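Local coordinates for sialidase domain-containing protein (Dyadobacter fermentans, PDB 5HX0) that is of unknown function but folds as a sialidase-like six-bladed beta-propeller, and may therefore bind or cleave sugar chains, at residues P79-K82 with G88-H91; E114-H119 with K180-P185; Y142-L147 with P158-G163. One frame throughout, in Å; residues are numbered along the deposited sequence.

All three contacts lie toward the outside of a six-bladed beta-propeller, about 18 to 20 Å from the centre of the chain to their own centres, and each touches the second subunit. Contact 1 folds a loop of the 56-117 blade on itself through one hydrogen bond to a threonine hydroxyl and a bridging water. Contact 2 joins the outer strands of two neighbouring blades and is mainly apolar, with I116 buried against a tryptophan. Contact 3 stays within the 123-186 blade, which contact 2 also reaches, and is purely apolar, with buried W144 meeting partly exposed residues. Contacts 1 and 3 are linked across the dimer, since R81 of one chain bonds to F146 O of the other.

Contact 1. Residues P79-K82 with G88-H91; sequences PDRK and GTNH
R81 meets T89 first through its backbone: R81 N donates to T89 OG1 over 2.8 Å, with an N-H...O angle of 158°. The side chain of R81 then starts out over the 88-91 segment. Its CB lies 3.4 Å from G88 O, and CG is 3.6 Å from T89 OG1, so the aliphatic base covers the G88-T89 backbone and hydroxyl. Bends at chi2 and chi3 (-61° and -65°) carry the rest of the chain off this segment. NE forms a salt bridge to E86, NH1 another to D93, and NH2 hydrogen-bonds to F146 O of the second subunit. Arginine suits the place because one flat group can serve partners in several directions.

On T89, the first torsion sets OG1 beside the residue's own backbone N and leaves CG2 3.9 Å from P79 O. A threonine thus gives a hydroxyl to the polar turn and turns its methyl to P79 O and the aliphatic base of R81. D80 shapes that turn. Its OD1 accepts from K82 N at 2.9 Å through the anti lone pair, an Asx turn, and also from a water whose oxygen is 2.7 Å from T89 OG1. Aspartate fits because its short side chain can reach the amide two residues on.

The start of this loop is therefore held to a part further along it by the R81 N to T89 OG1 bond and the water bridge from D80, while the R81 guanidinium, paired with two carboxylates, ties the same loop to the dimer partner.

Contact 2. Residues E114-H119 with K180-P185; sequences ELIYSH and KSWQGP
I116 and W182 meet where two adjacent blades of the beta-propeller lie side by side, joining the outer strand 114-117 of one, interrupted by a classic bulge opposite L98, to the region leading into the outer strand 183-186 of the next. W182 ends an Asp-box sequence, SxDxGxxW, that begins at S175. In this hairpin motif S175 OG and D177 bond to S181 while the indole packs on S175.

The main apolar contact is a CH-pi interaction. With chi1 at -67°, I116 CG2 lies anti to the backbone N, which puts it over the indole face, 3.7 Å from the centroid of the five-membered ring of W182 and only 11° off the normal. CG1 passes outside the rim, 4.0 Å from W182 NE1; the branch at CB lets one residue reach both.

P185, which follows a cis peptide, makes a second apolar contact, its CD 4.3 Å from Y117 CZ, the side chains crossing at about a right angle. Its CG also lies 3.5 Å from Y117 OH.

Among polar interactions, Y117 OH shares a hydrogen bond of 2.6 Å with H119 ND1, in the plane of an imidazole that stacks on Y171. This helps to hold the phenol beside the proline. W182 NE1 donates to a water 3.0 Å away in the ring plane, which may in turn donate to L115 O at 3.1 Å.

Contact 3. Residues Y142-L147 with P158-G163; sequences YGWAFL and PYFLAG
With chi1 at -69°, W144 carries its CG anti to the carbonyl carbon and lays the indole across to the 158-163 segment, while F160, its CG anti to the backbone N at chi1 -172°, swings a phenyl ring to meet it. The two aromatic groups touch at their rims. W144 CH2, on the far corner of the six-membered ring, lies 3.6 Å from F160 CD2 and 3.7 Å from F160 CE2. Each ring presents its edge near the plane of the other, and the planes are turned by about 45°, so neither face is stacked in this pair. Phenylalanine suits position 160 because its flat rim can meet the indole corner.

A162 takes up the other contact with the same corner. Its CB points toward the indole and lies 3.7 Å from W144 CH2 and 4.0 Å from W144 CZ3, approaching obliquely. A small methyl fits here because the long indole already spans the gap between the segments, whose CA atoms come no nearer than 8.9 Å at W144 and A162. The carbonyl F160 O also comes within 3.9 Å of W144 CZ3. Tryptophan suits this role, as its flat reach lets it meet F160 and A162 while F167 and V92 pack on it as well. F160 is more open, and its side chain is about 3 Å from a tetraethylene glycol, probably from the crystallisation liquor.

W144 thus adds side-chain packing between strands 137-145 and 161-162, which both pair antiparallel with 165-175, in a sialidase-like propeller blade enlarged by the short strand 161-162.

Contact 1. Residues P79-K82 with G88-H91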
ATOM      1  N   PRO A  79       8.634   2.740  -6.615  1.00 10.63           N
ATOM      2  CA  PRO A  79       8.945   2.753  -8.046  1.00 12.52           C
ATOM      3  C   PRO A  79      10.310   3.364  -8.296  1.00 13.17           C
ATOM      4  O   PRO A  79      10.683   4.358  -7.671  1.00 16.11           O
ATOM      5  CB  PRO A  79       7.826   3.614  -8.651  1.00 18.14           C
ATOM      6  CG  PRO A  79       6.682   3.478  -7.698  1.00 14.41           C
ATOM      7  CD  PRO A  79       7.323   3.363  -6.322  1.00 10.97           C
ATOM      8  N   ASP A  80      11.080   2.728  -9.182  1.00 11.76           N
ATOM      9  CA  ASP A  80      12.154   3.456  -9.852  1.00  8.83           C
ATOM     10  C   ASP A  80      11.490   4.423 -10.817  1.00 12.70           C
ATOM     11  O   ASP A  80      10.782   3.985 -11.727  1.00 16.81           O
ATOM     12  CB  ASP A  80      13.090   2.511 -10.600  1.00 13.71           C
ATOM     13  CG  ASP A  80      14.329   3.239 -11.151  1.00 19.05           C
ATOM     14  OD1 ASP A  80      14.174   4.276 -11.850  1.00 18.48           O
ATOM     15  OD2 ASP A  80      15.463   2.795 -10.848  1.00 24.98           O
ATOM     16  N   ARG A  81      11.690   5.731 -10.603  1.00 13.98           N
ATOM     17  CA  ARG A  81      10.915   6.728 -11.339  1.00 12.61           C
ATOM     18  C   ARG A  81      11.210   6.699 -12.829  1.00 14.57           C
ATOM     19  O   ARG A  81      10.462   7.307 -13.605  1.00 15.99           O
ATOM     20  CB  ARG A  81      11.167   8.132 -10.765  1.00 15.87           C
ATOM     21  CG  ARG A  81      10.844   8.262  -9.240  1.00 12.07           C
ATOM     22  CD  ARG A  81       9.386   7.980  -8.942  1.00 12.33           C
ATOM     23  NE  ARG A  81       8.529   8.994  -9.566  1.00 14.62           N
ATOM     24  CZ  ARG A  81       7.261   9.228  -9.220  1.00 20.42           C
ATOM     25  NH1 ARG A  81       6.680   8.524  -8.256  1.00 16.43           N
ATOM     26  NH2 ARG A  81       6.566  10.165  -9.848  1.00 16.17           N
ATOM     27  N   LYS A  82      12.271   5.992 -13.257  1.00 13.37           N
ATOM     28  CA  LYS A  82      12.484   5.811 -14.688  1.00 21.24           C
ATOM     29  C   LYS A  82      11.325   5.087 -15.366  1.00 20.19           C
ATOM     30  O   LYS A  82      11.125   5.268 -16.573  1.00 18.89           O
ATOM     31  CB  LYS A  82      13.795   5.061 -14.941  1.00 19.43           C
ATOM     32  CG  LYS A  82      15.019   5.955 -14.752  1.00 26.09           C
ATOM     33  CD  LYS A  82      16.313   5.147 -14.780  1.00 31.75           C
ATOM     34  CE  LYS A  82      17.529   6.026 -14.529  1.00 40.88           C
ATOM     35  NZ  LYS A  82      18.743   5.201 -14.233  1.00 42.96           N
ATOM     36  N   GLY A  88      15.367  10.597 -12.579  1.00 18.44           N
ATOM     37  CA  GLY A  88      15.991   9.821 -11.517  1.00 18.45           C
ATOM     38  C   GLY A  88      15.028   9.670 -10.357  1.00 18.18           C
ATOM     39  O   GLY A  88      13.896  10.166 -10.387  1.00 20.68           O
ATOM     40  N   THR A  89      15.502   8.981  -9.319  1.00 15.29           N
ATOM     41  CA  THR A  89      14.683   8.614  -8.161  1.00 19.80           C
ATOM     42  C   THR A  89      15.280   9.219  -6.892  1.00 19.48           C
ATOM     43  O   THR A  89      16.499   9.192  -6.705  1.00 19.16           O
ATOM     44  CB  THR A  89      14.610   7.082  -8.052  1.00 13.95           C
ATOM     45  OG1 THR A  89      14.068   6.553  -9.279  1.00 14.22           O
ATOM     46  CG2 THR A  89      13.757   6.640  -6.839  1.00 10.58           C
ATOM     47  N   ASN A  90      14.438   9.793  -6.029  1.00 16.21           N
ATOM     48  CA  ASN A  90      14.932  10.233  -4.733  1.00 16.86           C
ATOM     49  C   ASN A  90      14.335   9.340  -3.638  1.00 12.80           C
ATOM     50  O   ASN A  90      13.867   8.233  -3.913  1.00 14.86           O
ATOM     51  CB  ASN A  90      14.651  11.727  -4.538  1.00 19.80           C
ATOM     52  CG  ASN A  90      13.161  12.063  -4.598  1.00 24.62           C
ATOM     53  OD1 ASN A  90      12.306  11.203  -4.389  1.00 17.46           O
ATOM     54  ND2 ASN A  90      12.850  13.326  -4.904  1.00 25.32           N
ATOM     55  N   HIS A  91      14.393   9.797  -2.390  1.00 13.56           N
ATOM     56  CA  HIS A  91      13.976   8.948  -1.288  1.00 15.80           C
ATOM     57  C   HIS A  91      12.573   9.294  -0.767  1.00 17.67           C
ATOM     58  O   HIS A  91      12.222   8.896   0.350  1.00 13.92           O
ATOM     59  CB  HIS A  91      15.015   9.003  -0.164  1.00 13.32           C
ATOM     60  CG  HIS A  91      16.342   8.389  -0.534  1.00 19.02           C
ATOM     61  ND1 HIS A  91      17.506   8.644   0.166  1.00 21.69           N
ATOM     62  CD2 HIS A  91      16.681   7.523  -1.523  1.00 19.89           C
ATOM     63  CE1 HIS A  91      18.505   7.961  -0.374  1.00 19.64           C
ATOM     64  NE2 HIS A  91      18.032   7.275  -1.406  1.00 19.44           N
TER
HETATM   65  O   HOH W   1      15.799   6.159 -11.370  1.00 19.72           O

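Contact 2. Residues E114-H119 with K180-P185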
ATOM      1  N   GLU A 114       6.732  -9.867   0.153  1.00  8.26           N
ATOM      2  CA  GLU A 114       5.443  -9.755   0.833  1.00  8.67           C
ATOM      3  C   GLU A 114       5.308  -8.376   1.461  1.00 12.97           C
ATOM      4  O   GLU A 114       6.292  -7.770   1.879  1.00 14.71           O
ATOM      5  CB  GLU A 114       5.298 -10.810   1.928  1.00  9.16           C
ATOM      6  CG  GLU A 114       5.215 -12.217   1.412  1.00 19.78           C
ATOM      7  CD  GLU A 114       5.098 -13.192   2.547  1.00 27.19           C
ATOM      8  OE1 GLU A 114       6.129 -13.514   3.181  1.00 18.78           O
ATOM      9  OE2 GLU A 114       3.958 -13.603   2.828  1.00 28.40           O
ATOM     10  N   LEU A 115       4.074  -7.898   1.565  1.00 11.56           N
ATOM     11  CA  LEU A 115       3.838  -6.586   2.146  1.00 11.22           C
ATOM     12  C   LEU A 115       3.828  -6.673   3.667  1.00 16.08           C
ATOM     13  O   LEU A 115       3.112  -7.493   4.249  1.00 14.50           O
ATOM     14  CB  LEU A 115       2.514  -6.008   1.652  1.00 13.45           C
ATOM     15  CG  LEU A 115       2.274  -4.601   2.202  1.00 12.21           C
ATOM     16  CD1 LEU A 115       3.070  -3.575   1.455  1.00 13.34           C
ATOM     17  CD2 LEU A 115       0.832  -4.263   2.121  1.00 21.21           C
ATOM     18  N   ILE A 116       4.656  -5.852   4.302  1.00 10.45           N
ATOM     19  CA  ILE A 116       4.536  -5.612   5.736  1.00  8.38           C
ATOM     20  C   ILE A 116       3.557  -4.478   6.007  1.00 13.09           C
ATOM     21  O   ILE A 116       2.657  -4.601   6.839  1.00 10.96           O
ATOM     22  CB  ILE A 116       5.915  -5.310   6.366  1.00  8.83           C
ATOM     23  CG1 ILE A 116       6.823  -6.541   6.323  1.00 12.10           C
ATOM     24  CG2 ILE A 116       5.730  -4.832   7.828  1.00 10.96           C
ATOM     25  CD1 ILE A 116       8.306  -6.229   6.715  1.00 11.65           C
ATOM     26  N   TYR A 117       3.691  -3.367   5.289  1.00  9.15           N
ATOM     27  CA  TYR A 117       2.848  -2.222   5.599  1.00 10.67           C
ATOM     28  C   TYR A 117       2.819  -1.205   4.471  1.00 13.02           C
ATOM     29  O   TYR A 117       3.866  -0.853   3.915  1.00 11.22           O
ATOM     30  CB  TYR A 117       3.342  -1.539   6.864  1.00 10.93           C
ATOM     31  CG  TYR A 117       2.436  -0.423   7.351  1.00 13.24           C
ATOM     32  CD1 TYR A 117       1.149  -0.693   7.809  1.00 14.59           C
ATOM     33  CD2 TYR A 117       2.894   0.891   7.394  1.00 11.67           C
ATOM     34  CE1 TYR A 117       0.325   0.335   8.272  1.00 15.21           C
ATOM     35  CE2 TYR A 117       2.087   1.924   7.860  1.00 10.68           C
ATOM     36  CZ  TYR A 117       0.800   1.634   8.295  1.00 15.51           C
ATOM     37  OH  TYR A 117       0.004   2.659   8.748  1.00 14.23           O
ATOM     38  N   SER A 118       1.618  -0.725   4.159  0.50 10.08           N
ATOM     39  CA  SER A 118       1.417   0.449   3.316  0.50  9.84           C
ATOM     40  C   SER A 118       0.633   1.475   4.121  0.50 10.47           C
ATOM     41  O   SER A 118      -0.502   1.210   4.541  0.50 11.35           O
ATOM     42  CB  SER A 118       0.677   0.094   2.028  0.50  9.34           C
ATOM     43  OG  SER A 118      -0.429  -0.753   2.292  0.50  7.42           O
ATOM     44  N   HIS A 119       1.230   2.621   4.347  1.00 10.27           N
ATOM     45  CA  HIS A 119       0.604   3.622   5.215  1.00 10.40           C
ATOM     46  C   HIS A 119      -0.574   4.270   4.481  1.00 10.11           C
ATOM     47  O   HIS A 119      -0.442   4.636   3.313  1.00 13.26           O
ATOM     48  CB  HIS A 119       1.653   4.665   5.602  1.00 12.35           C
ATOM     49  CG  HIS A 119       1.297   5.513   6.785  1.00 15.65           C
ATOM     50  ND1 HIS A 119       0.716   5.007   7.934  1.00 13.03           N
ATOM     51  CD2 HIS A 119       1.480   6.836   7.005  1.00 16.00           C
ATOM     52  CE1 HIS A 119       0.569   5.988   8.809  1.00 18.40           C
ATOM     53  NE2 HIS A 119       1.025   7.106   8.269  1.00 14.98           N
ATOM     54  N   LYS A 180       3.445 -13.025  10.564  1.00 16.39           N
ATOM     55  CA  LYS A 180       2.321 -13.397   9.715  1.00 22.71           C
ATOM     56  C   LYS A 180       1.350 -12.231   9.569  1.00 18.72           C
ATOM     57  O   LYS A 180       0.799 -12.002   8.484  1.00 18.84           O
ATOM     58  CB  LYS A 180       1.627 -14.625  10.294  1.00 21.13           C
ATOM     59  CG  LYS A 180       0.638 -15.304   9.353  1.00 33.88           C
ATOM     60  CD  LYS A 180      -0.125 -16.407  10.096  1.00 47.35           C
ATOM     61  CE  LYS A 180      -1.240 -17.032   9.252  1.00 62.13           C
ATOM     62  NZ  LYS A 180      -0.733 -17.880   8.129  1.00 65.01           N
ATOM     63  N   SER A 181       1.133 -11.483  10.646  1.00 14.73           N
ATOM     64  CA  SER A 181       0.292 -10.301  10.599  1.00 13.07           C
ATOM     65  C   SER A 181       0.907  -9.229  11.477  1.00 13.13           C
ATOM     66  O   SER A 181       1.667  -9.515  12.402  1.00 18.41           O
ATOM     67  CB  SER A 181      -1.144 -10.592  11.054  1.00 16.56           C
ATOM     68  OG  SER A 181      -1.211 -10.779  12.450  1.00 19.12           O
ATOM     69  N   TRP A 182       0.545  -7.980  11.186  1.00 12.13           N
ATOM     70  CA  TRP A 182       1.124  -6.820  11.856  1.00 13.44           C
ATOM     71  C   TRP A 182       0.001  -5.977  12.420  1.00 16.86           C
ATOM     72  O   TRP A 182      -0.978  -5.694  11.721  1.00 18.86           O
ATOM     73  CB  TRP A 182       1.972  -6.003  10.869  1.00 10.85           C
ATOM     74  CG  TRP A 182       3.084  -6.801  10.282  1.00 12.21           C
ATOM     75  CD1 TRP A 182       3.050  -7.558   9.141  1.00 14.01           C
ATOM     76  CD2 TRP A 182       4.401  -6.947  10.820  1.00 13.09           C
ATOM     77  NE1 TRP A 182       4.270  -8.155   8.934  1.00 10.97           N
ATOM     78  CE2 TRP A 182       5.117  -7.795   9.948  1.00 12.33           C
ATOM     79  CE3 TRP A 182       5.049  -6.434  11.951  1.00 15.53           C
ATOM     80  CZ2 TRP A 182       6.442  -8.142  10.165  1.00 15.02           C
ATOM     81  CZ3 TRP A 182       6.376  -6.784  12.161  1.00 13.48           C
ATOM     82  CH2 TRP A 182       7.050  -7.626  11.278  1.00 15.89           C
ATOM     83  N   GLN A 183       0.132  -5.592  13.679  1.00 11.30           N
ATOM     84  CA  GLN A 183      -0.846  -4.736  14.315  1.00 11.84           C
ATOM     85  C   GLN A 183      -0.249  -3.345  14.481  1.00 19.62           C
ATOM     86  O   GLN A 183       0.972  -3.168  14.484  1.00 16.24           O
ATOM     87  CB  GLN A 183      -1.279  -5.322  15.661  1.00 16.85           C
ATOM     88  CG  GLN A 183      -2.216  -6.540  15.488  1.00 17.44           C
ATOM     89  CD  GLN A 183      -1.490  -7.774  14.964  1.00 22.35           C
ATOM     90  OE1 GLN A 183      -0.484  -8.178  15.526  1.00 23.78           O
ATOM     91  NE2 GLN A 183      -2.005  -8.376  13.879  1.00 17.84           N
ATOM     92  N   GLY A 184      -1.117  -2.357  14.590  1.00 19.55           N
ATOM     93  CA  GLY A 184      -0.656  -0.986  14.628  1.00 17.98           C
ATOM     94  C   GLY A 184      -1.164  -0.256  13.403  1.00 19.51           C
ATOM     95  O   GLY A 184      -2.092  -0.735  12.765  1.00 19.52           O
ATOM     96  N   PRO A 185      -0.579   0.909  13.070  1.00 16.41           N
ATOM     97  CA  PRO A 185       0.625   1.465  13.697  1.00 16.63           C
ATOM     98  C   PRO A 185       0.409   1.994  15.099  1.00 17.92           C
ATOM     99  O   PRO A 185      -0.686   2.481  15.431  1.00 17.17           O
ATOM    100  CB  PRO A 185       0.999   2.621  12.769  1.00 19.18           C
ATOM    101  CG  PRO A 185      -0.333   3.095  12.222  1.00 22.46           C
ATOM    102  CD  PRO A 185      -1.181   1.841  12.091  1.00 21.16           C
TER
HETATM  103  O   HOH W   2       4.357  -9.568   6.233  1.00 21.60           O

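Contact 3. Residues Y142-L147 with P158-G163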
ATOM      1  N   TYR A 142       8.880   5.454   9.411  1.00 10.86           N
ATOM      2  CA  TYR A 142       8.448   6.847   9.430  1.00 12.33           C
ATOM      3  C   TYR A 142       7.990   7.194   8.021  1.00 13.60           C
ATOM      4  O   TYR A 142       8.231   6.440   7.079  1.00 11.56           O
ATOM      5  CB  TYR A 142       9.543   7.798   9.926  1.00  9.71           C
ATOM      6  CG  TYR A 142      10.913   7.676   9.259  1.00 11.84           C
ATOM      7  CD1 TYR A 142      11.234   8.472   8.167  1.00 12.55           C
ATOM      8  CD2 TYR A 142      11.894   6.815   9.764  1.00  9.84           C
ATOM      9  CE1 TYR A 142      12.483   8.415   7.573  1.00 13.97           C
ATOM     10  CE2 TYR A 142      13.161   6.743   9.159  1.00 14.02           C
ATOM     11  CZ  TYR A 142      13.432   7.550   8.060  1.00 19.88           C
ATOM     12  OH  TYR A 142      14.659   7.517   7.429  1.00 26.18           O
ATOM     13  N   GLY A 143       7.283   8.326   7.886  1.00 10.41           N
ATOM     14  CA  GLY A 143       6.510   8.573   6.683  1.00 10.23           C
ATOM     15  C   GLY A 143       6.614   9.982   6.123  1.00 15.34           C
ATOM     16  O   GLY A 143       7.038  10.936   6.801  1.00 12.26           O
ATOM     17  N   TRP A 144       6.159  10.095   4.862  1.00 11.60           N
ATOM     18  CA  TRP A 144       6.101  11.332   4.090  1.00 14.05           C
ATOM     19  C   TRP A 144       4.718  11.469   3.477  1.00 17.46           C
ATOM     20  O   TRP A 144       4.238  10.534   2.826  1.00 15.48           O
ATOM     21  CB  TRP A 144       7.132  11.327   2.947  1.00 12.87           C
ATOM     22  CG  TRP A 144       8.538  11.397   3.417  1.00 19.80           C
ATOM     23  CD1 TRP A 144       9.420  10.357   3.548  1.00 15.64           C
ATOM     24  CD2 TRP A 144       9.237  12.583   3.827  1.00 15.03           C
ATOM     25  NE1 TRP A 144      10.633  10.835   4.017  1.00 17.62           N
ATOM     26  CE2 TRP A 144      10.541  12.194   4.194  1.00 18.50           C
ATOM     27  CE3 TRP A 144       8.879  13.934   3.925  1.00 14.13           C
ATOM     28  CZ2 TRP A 144      11.501  13.114   4.639  1.00 16.55           C
ATOM     29  CZ3 TRP A 144       9.823  14.844   4.363  1.00 14.00           C
ATOM     30  CH2 TRP A 144      11.120  14.433   4.718  1.00 17.36           C
ATOM     31  N   ALA A 145       4.101  12.638   3.628  1.00 11.75           N
ATOM     32  CA  ALA A 145       2.804  12.880   3.012  1.00 14.38           C
ATOM     33  C   ALA A 145       2.956  13.810   1.814  1.00 15.12           C
ATOM     34  O   ALA A 145       3.916  14.578   1.714  1.00 15.78           O
ATOM     35  CB  ALA A 145       1.817  13.464   4.041  1.00 14.68           C
ATOM     36  N   PHE A 146       1.995  13.744   0.893  1.00 13.29           N
ATOM     37  CA  PHE A 146       2.083  14.510  -0.346  1.00 14.05           C
ATOM     38  C   PHE A 146       0.833  15.365  -0.450  1.00 14.79           C
ATOM     39  O   PHE A 146      -0.255  14.850  -0.704  1.00 17.48           O
ATOM     40  CB  PHE A 146       2.273  13.580  -1.548  1.00 14.41           C
ATOM     41  CG  PHE A 146       3.597  12.846  -1.498  1.00 18.20           C
ATOM     42  CD1 PHE A 146       3.767  11.757  -0.655  1.00 15.88           C
ATOM     43  CD2 PHE A 146       4.683  13.305  -2.222  1.00 19.63           C
ATOM     44  CE1 PHE A 146       5.019  11.107  -0.555  1.00 17.53           C
ATOM     45  CE2 PHE A 146       5.921  12.659  -2.145  1.00 19.95           C
ATOM     46  CZ  PHE A 146       6.082  11.551  -1.305  1.00 16.98           C
ATOM     47  N   LEU A 147       0.993  16.664  -0.250  1.00 14.53           N
ATOM     48  CA  LEU A 147      -0.137  17.561  -0.093  1.00 19.06           C
ATOM     49  C   LEU A 147      -0.330  18.403  -1.340  1.00 18.68           C
ATOM     50  O   LEU A 147       0.606  18.643  -2.109  1.00 18.76           O
ATOM     51  CB  LEU A 147       0.057  18.479   1.118  1.00 17.46           C
ATOM     52  CG  LEU A 147      -0.404  17.948   2.475  1.00 21.56           C
ATOM     53  CD1 LEU A 147       0.328  16.676   2.843  1.00 17.61           C
ATOM     54  CD2 LEU A 147      -0.180  19.027   3.549  1.00 26.19           C
ATOM     55  N   PRO A 158       6.345  24.818  12.934  1.00 25.50           N
ATOM     56  CA  PRO A 158       7.213  24.359  11.845  1.00 23.19           C
ATOM     57  C   PRO A 158       6.831  22.978  11.306  1.00 18.10           C
ATOM     58  O   PRO A 158       6.252  22.153  12.028  1.00 25.51           O
ATOM     59  CB  PRO A 158       8.612  24.313  12.493  1.00 24.02           C
ATOM     60  CG  PRO A 158       8.400  24.652  13.974  1.00 27.35           C
ATOM     61  CD  PRO A 158       6.937  24.537  14.251  1.00 26.26           C
ATOM     62  N   TYR A 159       7.132  22.743  10.036  1.00 20.00           N
ATOM     63  CA  TYR A 159       7.038  21.411   9.444  1.00 24.41           C
ATOM     64  C   TYR A 159       8.280  21.183   8.603  1.00 23.71           C
ATOM     65  O   TYR A 159       9.023  22.118   8.287  1.00 20.87           O
ATOM     66  CB  TYR A 159       5.778  21.233   8.585  1.00 22.34           C
ATOM     67  CG  TYR A 159       5.664  22.234   7.459  1.00 24.29           C
ATOM     68  CD1 TYR A 159       6.274  22.006   6.234  1.00 21.07           C
ATOM     69  CD2 TYR A 159       4.940  23.413   7.623  1.00 27.09           C
ATOM     70  CE1 TYR A 159       6.168  22.923   5.196  1.00 25.56           C
ATOM     71  CE2 TYR A 159       4.836  24.338   6.592  1.00 26.03           C
ATOM     72  CZ  TYR A 159       5.447  24.082   5.385  1.00 31.60           C
ATOM     73  OH  TYR A 159       5.345  24.997   4.371  1.00 30.13           O
ATOM     74  N   PHE A 160       8.514  19.935   8.221  1.00 18.51           N
ATOM     75  CA  PHE A 160       9.716  19.611   7.463  1.00 17.36           C
ATOM     76  C   PHE A 160       9.348  19.162   6.057  1.00 26.58           C
ATOM     77  O   PHE A 160       8.607  18.183   5.879  1.00 21.25           O
ATOM     78  CB  PHE A 160      10.567  18.555   8.151  1.00 20.42           C
ATOM     79  CG  PHE A 160      11.894  18.352   7.469  1.00 21.12           C
ATOM     80  CD1 PHE A 160      12.889  19.316   7.561  1.00 33.33           C
ATOM     81  CD2 PHE A 160      12.125  17.236   6.691  1.00 23.42           C
ATOM     82  CE1 PHE A 160      14.105  19.144   6.914  1.00 30.11           C
ATOM     83  CE2 PHE A 160      13.335  17.066   6.034  1.00 26.11           C
ATOM     84  CZ  PHE A 160      14.321  18.023   6.148  1.00 30.13           C
ATOM     85  N   LEU A 161       9.885  19.873   5.067  1.00 21.09           N
ATOM     86  CA  LEU A 161       9.571  19.683   3.658  1.00 25.20           C
ATOM     87  C   LEU A 161      10.817  19.189   2.938  1.00 30.38           C
ATOM     88  O   LEU A 161      11.892  19.782   3.068  1.00 29.07           O
ATOM     89  CB  LEU A 161       9.069  20.992   3.036  1.00 31.05           C
ATOM     90  CG  LEU A 161       8.764  21.111   1.543  1.00 25.71           C
ATOM     91  CD1 LEU A 161       7.518  20.330   1.209  1.00 26.29           C
ATOM     92  CD2 LEU A 161       8.591  22.592   1.133  1.00 25.18           C
ATOM     93  N   ALA A 162      10.686  18.094   2.203  1.00 22.44           N
ATOM     94  CA  ALA A 162      11.813  17.603   1.426  1.00 22.38           C
ATOM     95  C   ALA A 162      11.258  16.910   0.194  1.00 25.81           C
ATOM     96  O   ALA A 162      10.300  16.139   0.305  1.00 20.77           O
ATOM     97  CB  ALA A 162      12.692  16.642   2.246  1.00 20.17           C
ATOM     98  N   GLY A 163      11.840  17.207  -0.968  1.00 24.99           N
ATOM     99  CA  GLY A 163      11.389  16.591  -2.207  1.00 27.01           C
ATOM    100  C   GLY A 163       9.924  16.832  -2.496  1.00 29.76           C
ATOM    101  O   GLY A 163       9.282  16.021  -3.179  1.00 26.76           O
TER